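Local coordinates for omega transaminase (Pseudomonas sp., PDB 5LHA), which probably transfers amino groups between amines and keto acceptors as a fold type I transaminase, using a pyridoxal phosphate cofactor that is held here in its aminated form, at residues N16-F21 with H32-L37; A79-E84 with H334-A339; S152-Y157 with C184-T189; S410-E415 with E451-R456. One frame throughout, in Å; residues are numbered along the deposited sequence.

Contact 1: residues N16-F21 with H32-L37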
loop_
_atom_site.group_PDB
_atom_site.type_symbol
_atom_site.label_atom_id
_atom_site.label_comp_id
_atom_site.label_asym_id
_atom_site.label_seq_id
_atom_site.Cartn_x
_atom_site.Cartn_y
_atom_site.Cartn_z
ATOM N N ASN A 16 8.152 -41.644 -19.601
ATOM C CA ASN A 16 6.747 -41.734 -19.209
ATOM C C ASN A 16 6.454 -41.233 -17.796
ATOM O O ASN A 16 5.275 -41.189 -17.419
ATOM C CB ASN A 16 6.224 -43.184 -19.337
ATOM C CG ASN A 16 5.986 -43.608 -20.784
ATOM O OD1 ASN A 16 6.732 -44.413 -21.345
ATOM N ND2 ASN A 16 4.916 -43.086 -21.381
ATOM N N ALA A 17 7.475 -40.857 -17.015
ATOM C CA ALA A 17 7.265 -40.523 -15.607
ATOM C C ALA A 17 6.253 -39.388 -15.431
ATOM O O ALA A 17 6.194 -38.442 -16.226
ATOM C CB ALA A 17 8.594 -40.136 -14.953
ATOM N N GLU A 18 5.463 -39.482 -14.360
ATOM C CA GLU A 18 4.512 -38.432 -14.033
ATOM C C GLU A 18 5.201 -37.282 -13.305
ATOM O O GLU A 18 6.141 -37.475 -12.530
ATOM C CB GLU A 18 3.346 -38.971 -13.205
ATOM C CG GLU A 18 2.258 -37.936 -12.991
ATOM C CD GLU A 18 1.709 -37.398 -14.303
ATOM O OE1 GLU A 18 1.673 -38.164 -15.297
ATOM O OE2 GLU A 18 1.338 -36.203 -14.347
ATOM N N LYS A 19 4.705 -36.073 -13.554
ATOM C CA LYS A 19 5.341 -34.832 -13.128
ATOM C C LYS A 19 4.622 -34.271 -11.900
ATOM O O LYS A 19 3.470 -33.842 -11.986
ATOM C CB LYS A 19 5.336 -33.842 -14.288
ATOM C CG LYS A 19 6.249 -32.651 -14.109
ATOM C CD LYS A 19 6.188 -31.737 -15.322
ATOM C CE LYS A 19 6.844 -32.405 -16.515
ATOM N NZ LYS A 19 6.831 -31.563 -17.756
ATOM N N LYS A 20 5.284 -34.328 -10.744
ATOM C CA LYS A 20 4.727 -33.841 -9.488
ATOM C C LYS A 20 5.298 -32.486 -9.073
ATOM O O LYS A 20 4.991 -31.998 -7.980
ATOM C CB LYS A 20 4.976 -34.862 -8.375
ATOM C CG LYS A 20 4.449 -36.252 -8.666
ATOM C CD LYS A 20 2.947 -36.266 -8.868
ATOM C CE LYS A 20 2.330 -37.545 -8.292
ATOM N NZ LYS A 20 3.037 -38.777 -8.737
ATOM N N PHE A 21 6.106 -31.860 -9.917
ATOM C CA PHE A 21 6.631 -30.537 -9.639
ATOM C C PHE A 21 6.182 -29.573 -10.727
ATOM O O PHE A 21 5.746 -29.980 -11.812
ATOM C CB PHE A 21 8.163 -30.542 -9.524
ATOM C CG PHE A 21 8.864 -30.991 -10.767
ATOM C CD1 PHE A 21 9.199 -30.082 -11.761
ATOM C CD2 PHE A 21 9.205 -32.325 -10.938
ATOM C CE1 PHE A 21 9.843 -30.500 -12.912
ATOM C CE2 PHE A 21 9.855 -32.752 -12.081
ATOM C CZ PHE A 21 10.178 -31.840 -13.070
ATOM N N HIS A 32 0.563 -29.323 -22.527
ATOM C CA HIS A 32 1.908 -28.752 -22.564
ATOM C C HIS A 32 2.718 -29.119 -21.329
ATOM O O HIS A 32 3.936 -29.298 -21.421
ATOM C CB HIS A 32 1.837 -27.236 -22.719
ATOM C CG HIS A 32 3.164 -26.556 -22.606
ATOM N ND1 HIS A 32 4.024 -26.427 -23.675
ATOM C CD2 HIS A 32 3.772 -25.951 -21.558
ATOM C CE1 HIS A 32 5.110 -25.778 -23.288
ATOM N NE2 HIS A 32 4.983 -25.479 -22.007
ATOM N N ARG A 33 2.066 -29.246 -20.173
ATOM C CA ARG A 33 2.808 -29.480 -18.939
ATOM C C ARG A 33 3.596 -30.783 -19.003
ATOM O O ARG A 33 4.639 -30.910 -18.354
ATOM C CB ARG A 33 1.866 -29.532 -17.740
ATOM C CG ARG A 33 2.612 -29.433 -16.421
ATOM C CD ARG A 33 1.690 -29.606 -15.243
ATOM N NE ARG A 33 1.152 -30.961 -15.205
ATOM C CZ ARG A 33 1.746 -31.969 -14.574
ATOM N NH1 ARG A 33 2.883 -31.761 -13.925
ATOM N NH2 ARG A 33 1.204 -33.178 -14.579
ATOM N N ASP A 34 3.117 -31.759 -19.780
ATOM C CA ASP A 34 3.673 -33.108 -19.817
ATOM C C ASP A 34 4.843 -33.262 -20.780
ATOM O O ASP A 34 5.502 -34.309 -20.761
ATOM C CB ASP A 34 2.583 -34.115 -20.195
ATOM C CG ASP A 34 1.592 -34.351 -19.073
ATOM O OD1 ASP A 34 1.993 -34.290 -17.895
ATOM O OD2 ASP A 34 0.411 -34.615 -19.374
ATOM N N LYS A 35 5.104 -32.274 -21.629
ATOM C CA LYS A 35 6.329 -32.264 -22.410
ATOM C C LYS A 35 7.505 -31.927 -21.500
ATOM O O LYS A 35 7.400 -31.076 -20.612
ATOM C CB LYS A 35 6.224 -31.253 -23.552
ATOM C CG LYS A 35 7.404 -31.268 -24.508
ATOM C CD LYS A 35 7.791 -29.858 -24.938
ATOM C CE LYS A 35 8.491 -29.077 -23.822
ATOM N NZ LYS A 35 9.938 -29.437 -23.709
ATOM N N THR A 36 8.622 -32.621 -21.699
ATOM C CA THR A 36 9.816 -32.366 -20.898
ATOM C C THR A 36 11.038 -32.766 -21.705
ATOM O O THR A 36 11.028 -33.806 -22.370
ATOM C CB THR A 36 9.815 -33.138 -19.565
ATOM O OG1 THR A 36 8.489 -33.230 -19.030
ATOM C CG2 THR A 36 10.709 -32.433 -18.551
ATOM N N LEU A 37 12.053 -31.907 -21.691
ATOM C CA LEU A 37 13.420 -32.271 -22.055
ATOM C C LEU A 37 14.170 -32.626 -20.775
ATOM O O LEU A 37 14.470 -31.742 -19.970
ATOM C CB LEU A 37 14.094 -31.121 -22.802
ATOM C CG LEU A 37 15.571 -31.262 -23.174
ATOM C CD1 LEU A 37 15.801 -32.443 -24.088
ATOM C CD2 LEU A 37 16.046 -29.985 -23.841
#

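Contact 2: residues A79-E84 with H334-A339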
loop_
_atom_site.group_PDB
_atom_site.type_symbol
_atom_site.label_atom_id
_atom_site.label_comp_id
_atom_site.label_asym_id
_atom_site.label_seq_id
_atom_site.Cartn_x
_atom_site.Cartn_y
_atom_site.Cartn_z
ATOM N N ALA A 79 33.357 -31.721 -1.221
ATOM C CA ALA A 79 33.591 -32.923 -0.427
ATOM C C ALA A 79 34.434 -32.620 0.807
ATOM O O ALA A 79 34.156 -33.130 1.898
ATOM C CB ALA A 79 34.258 -33.992 -1.295
ATOM N N ALA A 80 35.489 -31.817 0.643
ATOM C CA ALA A 80 36.336 -31.454 1.774
ATOM C C ALA A 80 35.531 -30.779 2.877
ATOM O O ALA A 80 35.637 -31.145 4.051
ATOM C CB ALA A 80 37.479 -30.554 1.306
ATOM N N GLN A 81 34.704 -29.800 2.518
ATOM C CA GLN A 81 33.968 -29.056 3.538
ATOM C C GLN A 81 32.893 -29.912 4.205
ATOM O O GLN A 81 32.617 -29.744 5.398
ATOM C CB GLN A 81 33.349 -27.799 2.940
ATOM C CG GLN A 81 32.730 -26.906 3.992
ATOM C CD GLN A 81 33.726 -26.502 5.064
ATOM O OE1 GLN A 81 34.858 -26.161 4.755
ATOM N NE2 GLN A 81 33.303 -26.533 6.326
ATOM N N LEU A 82 32.231 -30.788 3.444
ATOM C CA LEU A 82 31.246 -31.691 4.037
ATOM C C LEU A 82 31.859 -32.559 5.143
ATOM O O LEU A 82 31.226 -32.795 6.181
ATOM C CB LEU A 82 30.624 -32.568 2.942
ATOM C CG LEU A 82 29.676 -31.961 1.901
ATOM C CD1 LEU A 82 29.248 -33.033 0.915
ATOM C CD2 LEU A 82 28.443 -31.358 2.554
ATOM N N ASP A 83 33.089 -33.055 4.930
ATOM C CA ASP A 83 33.779 -33.849 5.949
ATOM C C ASP A 83 34.072 -33.036 7.204
ATOM O O ASP A 83 34.132 -33.591 8.308
ATOM C CB ASP A 83 35.093 -34.411 5.398
ATOM C CG ASP A 83 34.893 -35.556 4.420
ATOM O OD1 ASP A 83 33.814 -36.185 4.434
ATOM O OD2 ASP A 83 35.838 -35.835 3.646
ATOM N N GLU A 84 34.311 -31.740 7.051
ATOM C CA GLU A 84 34.650 -30.888 8.181
ATOM C C GLU A 84 33.396 -30.344 8.856
ATOM O O GLU A 84 33.120 -30.644 10.022
ATOM C CB GLU A 84 35.543 -29.746 7.696
ATOM C CG GLU A 84 35.846 -28.699 8.737
ATOM C CD GLU A 84 36.882 -27.728 8.245
ATOM O OE1 GLU A 84 37.856 -28.193 7.614
ATOM O OE2 GLU A 84 36.714 -26.506 8.457
ATOM N N HIS A 334 26.397 -20.424 4.244
ATOM C CA HIS A 334 26.464 -21.876 4.261
ATOM C C HIS A 334 27.892 -22.353 3.994
ATOM O O HIS A 334 28.481 -21.984 2.967
ATOM C CB HIS A 334 25.491 -22.434 3.215
ATOM C CG HIS A 334 25.238 -23.907 3.332
ATOM N ND1 HIS A 334 26.143 -24.855 2.905
ATOM C CD2 HIS A 334 24.184 -24.595 3.833
ATOM C CE1 HIS A 334 25.658 -26.061 3.136
ATOM N NE2 HIS A 334 24.471 -25.932 3.701
ATOM N N PRO A 335 28.480 -23.149 4.891
ATOM C CA PRO A 335 29.899 -23.502 4.729
ATOM C C PRO A 335 30.178 -24.230 3.433
ATOM O O PRO A 335 31.183 -23.938 2.774
ATOM C CB PRO A 335 30.195 -24.361 5.966
ATOM C CG PRO A 335 29.139 -24.016 6.955
ATOM C CD PRO A 335 27.932 -23.573 6.192
ATOM N N THR A 336 29.333 -25.186 3.049
ATOM C CA THR A 336 29.595 -25.877 1.796
ATOM C C THR A 336 29.492 -24.909 0.622
ATOM O O THR A 336 30.343 -24.921 -0.278
ATOM C CB THR A 336 28.640 -27.059 1.627
ATOM O OG1 THR A 336 28.676 -27.863 2.812
ATOM C CG2 THR A 336 29.051 -27.913 0.428
ATOM N N ALA A 337 28.495 -24.016 0.654
ATOM C CA ALA A 337 28.336 -23.032 -0.412
ATOM C C ALA A 337 29.555 -22.134 -0.522
ATOM O O ALA A 337 30.069 -21.894 -1.618
ATOM C CB ALA A 337 27.076 -22.197 -0.170
ATOM N N CYS A 338 30.050 -21.645 0.608
ATOM C CA CYS A 338 31.215 -20.770 0.581
ATOM C C CYS A 338 32.426 -21.496 0.005
ATOM O O CYS A 338 33.094 -20.991 -0.909
ATOM C CB CYS A 338 31.505 -20.264 1.994
ATOM S SG CYS A 338 30.224 -19.175 2.660
ATOM N N ALA A 339 32.698 -22.707 0.513
ATOM C CA ALA A 339 33.811 -23.523 0.036
ATOM C C ALA A 339 33.794 -23.685 -1.477
ATOM O O ALA A 339 34.835 -23.563 -2.138
ATOM C CB ALA A 339 33.783 -24.895 0.718
#

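Contact 3: residues S152-Y157 with C184-T189. With PMP (4'-deoxy-4'-aminopyridoxal-5'-phosphate), chain E.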
loop_
_atom_site.group_PDB
_atom_site.type_symbol
_atom_site.label_atom_id
_atom_site.label_comp_id
_atom_site.label_asym_id
_atom_site.label_seq_id
_atom_site.Cartn_x
_atom_site.Cartn_y
_atom_site.Cartn_z
ATOM N N SER A 152 13.234 1.609 -10.716
ATOM C CA SER A 152 13.818 0.556 -11.539
ATOM C C SER A 152 13.426 0.829 -12.986
ATOM O O SER A 152 12.688 1.778 -13.284
ATOM C CB SER A 152 13.401 -0.853 -11.072
ATOM O OG SER A 152 12.014 -1.121 -11.253
ATOM N N LEU A 153 13.947 -0.005 -13.883
ATOM C CA LEU A 153 13.861 0.192 -15.319
ATOM C C LEU A 153 12.894 -0.803 -15.943
ATOM O O LEU A 153 12.724 -1.924 -15.457
ATOM C CB LEU A 153 15.239 0.029 -15.973
ATOM C CG LEU A 153 16.388 0.879 -15.413
ATOM C CD1 LEU A 153 17.690 0.592 -16.154
ATOM C CD2 LEU A 153 16.034 2.345 -15.521
ATOM N N ARG A 154 12.272 -0.376 -17.037
ATOM C CA ARG A 154 11.466 -1.281 -17.834
ATOM C C ARG A 154 12.313 -2.453 -18.299
ATOM O O ARG A 154 13.515 -2.316 -18.543
ATOM C CB ARG A 154 10.878 -0.552 -19.037
ATOM C CG ARG A 154 9.577 0.157 -18.736
ATOM C CD ARG A 154 9.058 0.893 -19.958
ATOM N NE ARG A 154 7.602 0.932 -19.990
ATOM C CZ ARG A 154 6.868 1.900 -19.456
ATOM N NH1 ARG A 154 7.457 2.918 -18.841
ATOM N NH2 ARG A 154 5.542 1.845 -19.540
ATOM N N ASN A 155 11.671 -3.621 -18.392
ATOM C CA ASN A 155 12.315 -4.872 -18.796
ATOM C C ASN A 155 13.371 -5.323 -17.793
ATOM O O ASN A 155 14.099 -6.288 -18.048
ATOM C CB ASN A 155 12.892 -4.760 -20.212
ATOM C CG ASN A 155 11.808 -4.812 -21.280
ATOM O OD1 ASN A 155 10.909 -3.972 -21.321
ATOM N ND2 ASN A 155 11.890 -5.813 -22.148
ATOM N N GLY A 156 13.485 -4.622 -16.669
ATOM C CA GLY A 156 14.402 -5.057 -15.637
ATOM C C GLY A 156 13.847 -6.274 -14.916
ATOM O O GLY A 156 12.641 -6.414 -14.723
ATOM N N TYR A 157 14.740 -7.184 -14.544
ATOM C CA TYR A 157 14.338 -8.385 -13.832
ATOM C C TYR A 157 15.207 -8.555 -12.600
ATOM O O TYR A 157 16.433 -8.593 -12.705
ATOM C CB TYR A 157 14.412 -9.618 -14.733
ATOM C CG TYR A 157 14.043 -10.871 -14.000
ATOM C CD1 TYR A 157 12.723 -11.138 -13.656
ATOM C CD2 TYR A 157 15.002 -11.804 -13.677
ATOM C CE1 TYR A 157 12.387 -12.296 -12.982
ATOM C CE2 TYR A 157 14.672 -12.958 -13.018
ATOM C CZ TYR A 157 13.379 -13.205 -12.670
ATOM O OH TYR A 157 13.072 -14.355 -12.000
ATOM N N CYS A 184 6.820 1.928 -5.897
ATOM C CA CYS A 184 7.861 1.487 -6.814
ATOM C C CYS A 184 7.590 2.068 -8.194
ATOM O O CYS A 184 6.476 1.940 -8.711
ATOM C CB CYS A 184 7.910 -0.036 -6.858
ATOM S SG CYS A 184 8.234 -0.705 -5.229
ATOM N N HIS A 185 8.607 2.685 -8.799
ATOM C CA HIS A 185 8.397 3.473 -10.006
ATOM C C HIS A 185 9.349 3.064 -11.119
ATOM O O HIS A 185 10.548 2.890 -10.891
ATOM C CB HIS A 185 8.539 4.969 -9.699
ATOM C CG HIS A 185 7.509 5.479 -8.738
ATOM N ND1 HIS A 185 7.677 5.442 -7.370
ATOM C CD2 HIS A 185 6.280 6.009 -8.951
ATOM C CE1 HIS A 185 6.607 5.947 -6.782
ATOM N NE2 HIS A 185 5.744 6.298 -7.719
ATOM N N LEU A 186 8.807 2.927 -12.328
ATOM C CA LEU A 186 9.571 2.448 -13.472
ATOM C C LEU A 186 10.065 3.597 -14.340
ATOM O O LEU A 186 9.365 4.592 -14.546
ATOM C CB LEU A 186 8.745 1.490 -14.334
ATOM C CG LEU A 186 8.654 0.054 -13.841
ATOM C CD1 LEU A 186 7.925 -0.792 -14.869
ATOM C CD2 LEU A 186 10.024 -0.488 -13.586
ATOM N N LEU A 187 11.275 3.434 -14.859
ATOM C CA LEU A 187 11.873 4.335 -15.826
ATOM C C LEU A 187 12.033 3.580 -17.137
ATOM O O LEU A 187 12.123 2.354 -17.147
ATOM C CB LEU A 187 13.233 4.833 -15.323
ATOM C CG LEU A 187 13.202 5.402 -13.905
ATOM C CD1 LEU A 187 14.581 5.448 -13.302
ATOM C CD2 LEU A 187 12.597 6.797 -13.934
ATOM N N ASP A 188 12.052 4.308 -18.248
ATOM C CA ASP A 188 12.268 3.656 -19.530
ATOM C C ASP A 188 13.696 3.138 -19.626
ATOM O O ASP A 188 14.613 3.651 -18.982
ATOM C CB ASP A 188 11.966 4.611 -20.690
ATOM C CG ASP A 188 10.483 4.693 -21.009
ATOM O OD1 ASP A 188 9.908 3.663 -21.426
ATOM O OD2 ASP A 188 9.889 5.781 -20.858
ATOM N N THR A 189 13.864 2.116 -20.378
ATOM C CA THR A 189 15.234 1.628 -20.452
ATOM C C THR A 189 15.921 2.155 -21.709
ATOM O O THR A 189 15.268 2.338 -22.743
ATOM C CB THR A 189 15.270 0.098 -20.446
ATOM O OG1 THR A 189 16.617 -0.353 -20.613
ATOM C CG2 THR A 189 14.405 -0.477 -21.566
HETATM N N1 PMP E . 18.193 -10.562 -10.893
HETATM C C2 PMP E . 18.772 -10.959 -12.088
HETATM C C2A PMP E . 19.416 -9.959 -13.009
HETATM C C3 PMP E . 18.425 -12.202 -12.599
HETATM O O3 PMP E . 18.660 -12.499 -13.915
HETATM C C4 PMP E . 17.823 -13.146 -11.770
HETATM C C4A PMP E . 17.520 -14.528 -12.308
HETATM N N4A PMP E . 17.774 -14.585 -13.733
HETATM C C5 PMP E . 17.495 -12.813 -10.454
HETATM C C6 PMP E . 17.688 -11.500 -10.026
HETATM C C5A PMP E . 16.938 -13.879 -9.522
HETATM O O4P PMP E . 17.868 -14.938 -9.358
HETATM P P PMP E . 17.464 -16.357 -8.697
HETATM O O1P PMP E . 16.838 -17.192 -9.799
HETATM O O2P PMP E . 18.729 -17.034 -8.212
HETATM O O3P PMP E . 16.472 -16.208 -7.561
HETATM O O HOH W 1 9.926 -0.124 -9.766
#

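Contact 4: residues S410-E415 with E451-R456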
loop_
_atom_site.group_PDB
_atom_site.type_symbol
_atom_site.label_atom_id
_atom_site.label_comp_id
_atom_site.label_asym_id
_atom_site.label_seq_id
_atom_site.Cartn_x
_atom_site.Cartn_y
_atom_site.Cartn_z
ATOM N N SER A 410 9.934 -21.001 -29.968
ATOM C CA SER A 410 10.343 -22.286 -29.409
ATOM C C SER A 410 10.614 -23.315 -30.499
ATOM O O SER A 410 11.450 -24.205 -30.308
ATOM C CB SER A 410 9.300 -22.824 -28.435
ATOM O OG SER A 410 9.765 -24.039 -27.857
ATOM N N ARG A 411 9.911 -23.224 -31.634
ATOM C CA ARG A 411 10.169 -24.158 -32.727
ATOM C C ARG A 411 11.579 -23.982 -33.270
ATOM O O ARG A 411 12.270 -24.969 -33.558
ATOM C CB ARG A 411 9.143 -23.978 -33.845
ATOM C CG ARG A 411 7.795 -24.594 -33.544
ATOM C CD ARG A 411 6.957 -24.748 -34.796
ATOM N NE ARG A 411 6.833 -23.512 -35.568
ATOM C CZ ARG A 411 5.877 -22.602 -35.387
ATOM N NH1 ARG A 411 4.959 -22.777 -34.445
ATOM N NH2 ARG A 411 5.837 -21.516 -36.150
ATOM N N ILE A 412 12.013 -22.729 -33.428
ATOM C CA ILE A 412 13.398 -22.457 -33.800
ATOM C C ILE A 412 14.341 -23.028 -32.750
ATOM O O ILE A 412 15.358 -23.652 -33.077
ATOM C CB ILE A 412 13.598 -20.944 -34.002
ATOM C CG1 ILE A 412 12.856 -20.483 -35.256
ATOM C CG2 ILE A 412 15.067 -20.595 -34.077
ATOM C CD1 ILE A 412 12.557 -18.995 -35.284
ATOM N N ALA A 413 14.004 -22.843 -31.473
ATOM C CA ALA A 413 14.821 -23.382 -30.397
ATOM C C ALA A 413 14.932 -24.898 -30.488
ATOM O O ALA A 413 16.024 -25.456 -30.328
ATOM C CB ALA A 413 14.240 -22.972 -29.046
ATOM N N ASP A 414 13.816 -25.584 -30.751
ATOM C CA ASP A 414 13.870 -27.039 -30.850
ATOM C C ASP A 414 14.791 -27.477 -31.978
ATOM O O ASP A 414 15.607 -28.391 -31.800
ATOM C CB ASP A 414 12.471 -27.620 -31.044
ATOM C CG ASP A 414 11.604 -27.469 -29.816
ATOM O OD1 ASP A 414 12.062 -26.835 -28.845
ATOM O OD2 ASP A 414 10.467 -27.993 -29.817
ATOM N N GLU A 415 14.704 -26.812 -33.135
ATOM C CA GLU A 415 15.510 -27.232 -34.276
ATOM C C GLU A 415 16.989 -26.973 -34.020
ATOM O O GLU A 415 17.847 -27.749 -34.458
ATOM C CB GLU A 415 15.044 -26.526 -35.550
ATOM C CG GLU A 415 15.694 -27.094 -36.793
ATOM C CD GLU A 415 15.212 -28.504 -37.119
ATOM O OE1 GLU A 415 14.192 -28.947 -36.542
ATOM O OE2 GLU A 415 15.889 -29.192 -37.914
ATOM N N GLU A 451 21.819 -21.138 -37.662
ATOM C CA GLU A 451 21.642 -21.056 -39.107
ATOM C C GLU A 451 20.743 -22.184 -39.610
ATOM O O GLU A 451 19.827 -21.959 -40.414
ATOM C CB GLU A 451 23.007 -21.116 -39.792
ATOM C CG GLU A 451 23.888 -19.887 -39.601
ATOM C CD GLU A 451 25.201 -19.993 -40.372
ATOM O OE1 GLU A 451 25.625 -21.129 -40.671
ATOM O OE2 GLU A 451 25.809 -18.942 -40.685
ATOM N N ALA A 452 20.986 -23.409 -39.132
ATOM C CA ALA A 452 20.129 -24.535 -39.491
ATOM C C ALA A 452 18.702 -24.340 -38.988
ATOM O O ALA A 452 17.737 -24.627 -39.709
ATOM C CB ALA A 452 20.715 -25.833 -38.938
ATOM N N ALA A 453 18.548 -23.850 -37.754
ATOM C CA ALA A 453 17.214 -23.694 -37.179
ATOM C C ALA A 453 16.387 -22.674 -37.952
ATOM O O ALA A 453 15.176 -22.854 -38.131
ATOM C CB ALA A 453 17.324 -23.309 -35.705
ATOM N N PHE A 454 17.013 -21.576 -38.387
ATOM C CA PHE A 454 16.283 -20.567 -39.146
ATOM C C PHE A 454 16.029 -20.999 -40.579
ATOM O O PHE A 454 15.039 -20.570 -41.178
ATOM C CB PHE A 454 17.034 -19.238 -39.130
ATOM C CG PHE A 454 16.910 -18.509 -37.842
ATOM C CD1 PHE A 454 15.760 -17.799 -37.547
ATOM C CD2 PHE A 454 17.924 -18.554 -36.913
ATOM C CE1 PHE A 454 15.638 -17.137 -36.355
ATOM C CE2 PHE A 454 17.806 -17.900 -35.720
ATOM C CZ PHE A 454 16.666 -17.190 -35.438
ATOM N N ALA A 455 16.912 -21.819 -41.157
ATOM C CA ALA A 455 16.607 -22.407 -42.457
ATOM C C ALA A 455 15.382 -23.301 -42.361
ATOM O O ALA A 455 14.549 -23.335 -43.274
ATOM C CB ALA A 455 17.808 -23.195 -42.982
ATOM N N ARG A 456 15.250 -24.013 -41.245
ATOM C CA ARG A 456 14.113 -24.888 -41.013
ATOM C C ARG A 456 12.865 -24.095 -40.643
ATOM O O ARG A 456 11.827 -24.206 -41.309
ATOM C CB ARG A 456 14.472 -25.887 -39.913
ATOM C CG ARG A 456 13.481 -26.999 -39.715
ATOM C CD ARG A 456 13.267 -27.755 -40.996
ATOM N NE ARG A 456 12.673 -29.061 -40.757
ATOM C CZ ARG A 456 13.320 -30.210 -40.913
ATOM N NH1 ARG A 456 14.586 -30.206 -41.316
ATOM N NH2 ARG A 456 12.697 -31.360 -40.681
#

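Contact 1: residues N16-F21 with H32-L37
K19 and R33 fasten the N-terminal arm of this fold type I transaminase, where the loop ahead of strand 26-27 meets the short 3-10 segment 32-34 that follows it, at the border with the second subunit. Their side chains slide past each other in opposite directions, each aimed at the other's main-chain carbonyl. R33 NH1 bonds K19 O at 2.9 Å (N-H...O angle 153°), reaching it from above the carbonyl plane. Through NH2 the same guanidinium offers its edge to E18 OE2, a salt bridge of 3.0 Å whose hydrogen bond is weak, the N-H...O angle being 129°. D34 OD1, 3.6 Å from R33 NH2 and well out of the guanidinium plane, contributes charge alone. In K19, CG stands anti to the backbone N (chi1 -166°) and lies over the centre of the F21 ring, while a bend at chi3 brings NZ tip to tip with T36 OG1 at 2.7 Å. NZ also bonds R33 O, although the modelled length is doubtfully short, and H23 NE2. F21 meets F100 of the second subunit edge to face. A long, flexible lysine suits this buried place: with its amine gripped from several sides, its positive charge is likely to be kept. E18 OE2 and D34 OD1, 4.1 Å apart, would repel each other, and R33 probably compensates both.

Contact 2: residues A79-E84 with H334-A339
Q81 rests on P335 and A339 where helix 72-85 passes the first turn of helix 335-350, a nearly antiparallel helix pair; the axes of segments 79-84 and 335-339 come within 8.8 Å at 152°. The alanine methyl allows close approach, with Q81 CB 3.7 Å from A339 CB. Q81 sets CG anti to the backbone N (chi1 -173°), which places CG 3.6 Å from P335 O, and the bend at chi2 then carries NE2 to 3.8 Å from P335 CB. Beside it L82 CD2 touches T336 OG1 at 3.5 Å. The polar ends are satisfied by neighbours: Q81 NE2 bonds L85 O and its OE1 bonds R98, while T336 OG1 bonds A86 O. Glutamine therefore serves twice, its aliphatic stem packing and its amide anchoring the end of its own helix. L82 also packs on I78 of the second subunit. Further out, H334 is the N-cap of helix 335-350, and proline suits the first turn, where a missing N-H costs nothing. H334 NE2 bonds G298 O of the second subunit, leaving ND1 to accept two weak capping bonds, from T336 N at 3.2 Å and from A337 N at 3.4 Å.

Contact 3: residues S152-Y157 with C184-T189
S152 OG, pressed 3.1 Å from L186 CD2, is gripped by two polar partners: V167 O, and a water at 2.8 Å that donates to it and bridges weakly to H185 O. Its position between the backbone N and the carbonyl carbon (chi1 67°) points it that way. The backbones form a parallel ladder, with S152 N to H185 O at 3.0 Å, L187 N to S152 O at 2.7 Å and R154 N to L187 O also at 2.7 Å. On the other face, L153 CD2 packs on L187 CB at 3.8 Å. R154 lies alongside D188 with guanidinium and carboxylate planes 18° apart; NH1 is 3.6 Å from D188 OD1, a long ion pair held by charge alone, while D188 OD2 bonds Q212. A leucine in place of R154 would probably leave D188 OD1 without its positive mate. L153 to G156 is a type II turn, with N155 in the left-handed conformation that asparagine accepts readily. The turn leads to Y157 of the cofactor pocket, whose CE2 lies 3.3 Å from PMP C4A. Strand 184-187 is an edge strand, within this chain, of the mixed sheet that also holds 149-153 and 225-230, and a beta-alpha-beta crossover through helix 162-166 joins it to 149-153; helix 202-220 covers L187, strand 225-230 flanks S152 and L153, and L186 meets L219 of the third subunit.

Contact 4: residues S410-E415 with E451-R456
I412 and E415 pack onto A453, F454 and R456 in an oblique helix-helix contact, half apolar and half charged, at the outer side of the chain. The axes of the two short segments approach to 8.2 Å at 130°. A453 permits this closeness, its small methyl letting the main chains come near: its CB lies 3.3 Å from I412 O and 3.9 Å from I412 CG2. Both branches of I412 touch F454. CG2 stands over one face of the ring, 4.1 Å from its centroid and only 15° off the normal, a CH-pi contact, while CD1 meets the rim at CE1, 3.8 Å away. Helices 408-418 and 440-457 belong to the small, C-terminal part of the fold type I architecture, where both lean on the mixed sheet that contains strand 387-393: I412 and F454 each touch L392 of that strand, and F454 also meets Y375. Towards the exposed edge, E415 bends at chi2 (69°) and crosses R456 at about a right angle, bringing CD 3.5 Å from R456 CG. Its OE2 lies over one face of the guanidinium, 3.8 Å from NH1, a long ion pair in which no N-H points at the oxygen. A lysine in place of E415 would probably set like charges against both R456 and R418. In the native arrangement E415 OE1 is held by R418 NH1 in a salt bridge.

Overall arrangement
Contact 2 is fully buried, whereas contacts 1, 3 and 4 each combine buried and more open residues. None share elements, and no two touch; contacts 1 and 4 come closest, about 6 Å between nearest atoms, while contacts 2 and 3 lie on opposite sides of the chain's centre. Chemistry follows place. Contact 3, at the edge of the sheet that holds strands 149-153 and 184-187, is built on main-chain ladder bonds and leads to the cofactor. Contacts 2 and 4 are both helix pairs, but the first relies on close apolar fit beside the second subunit and the second adds an ion pair at its rim. Contact 1, whose touching residues lie in loops and a 3-10 turn, depends on side-chain grips instead.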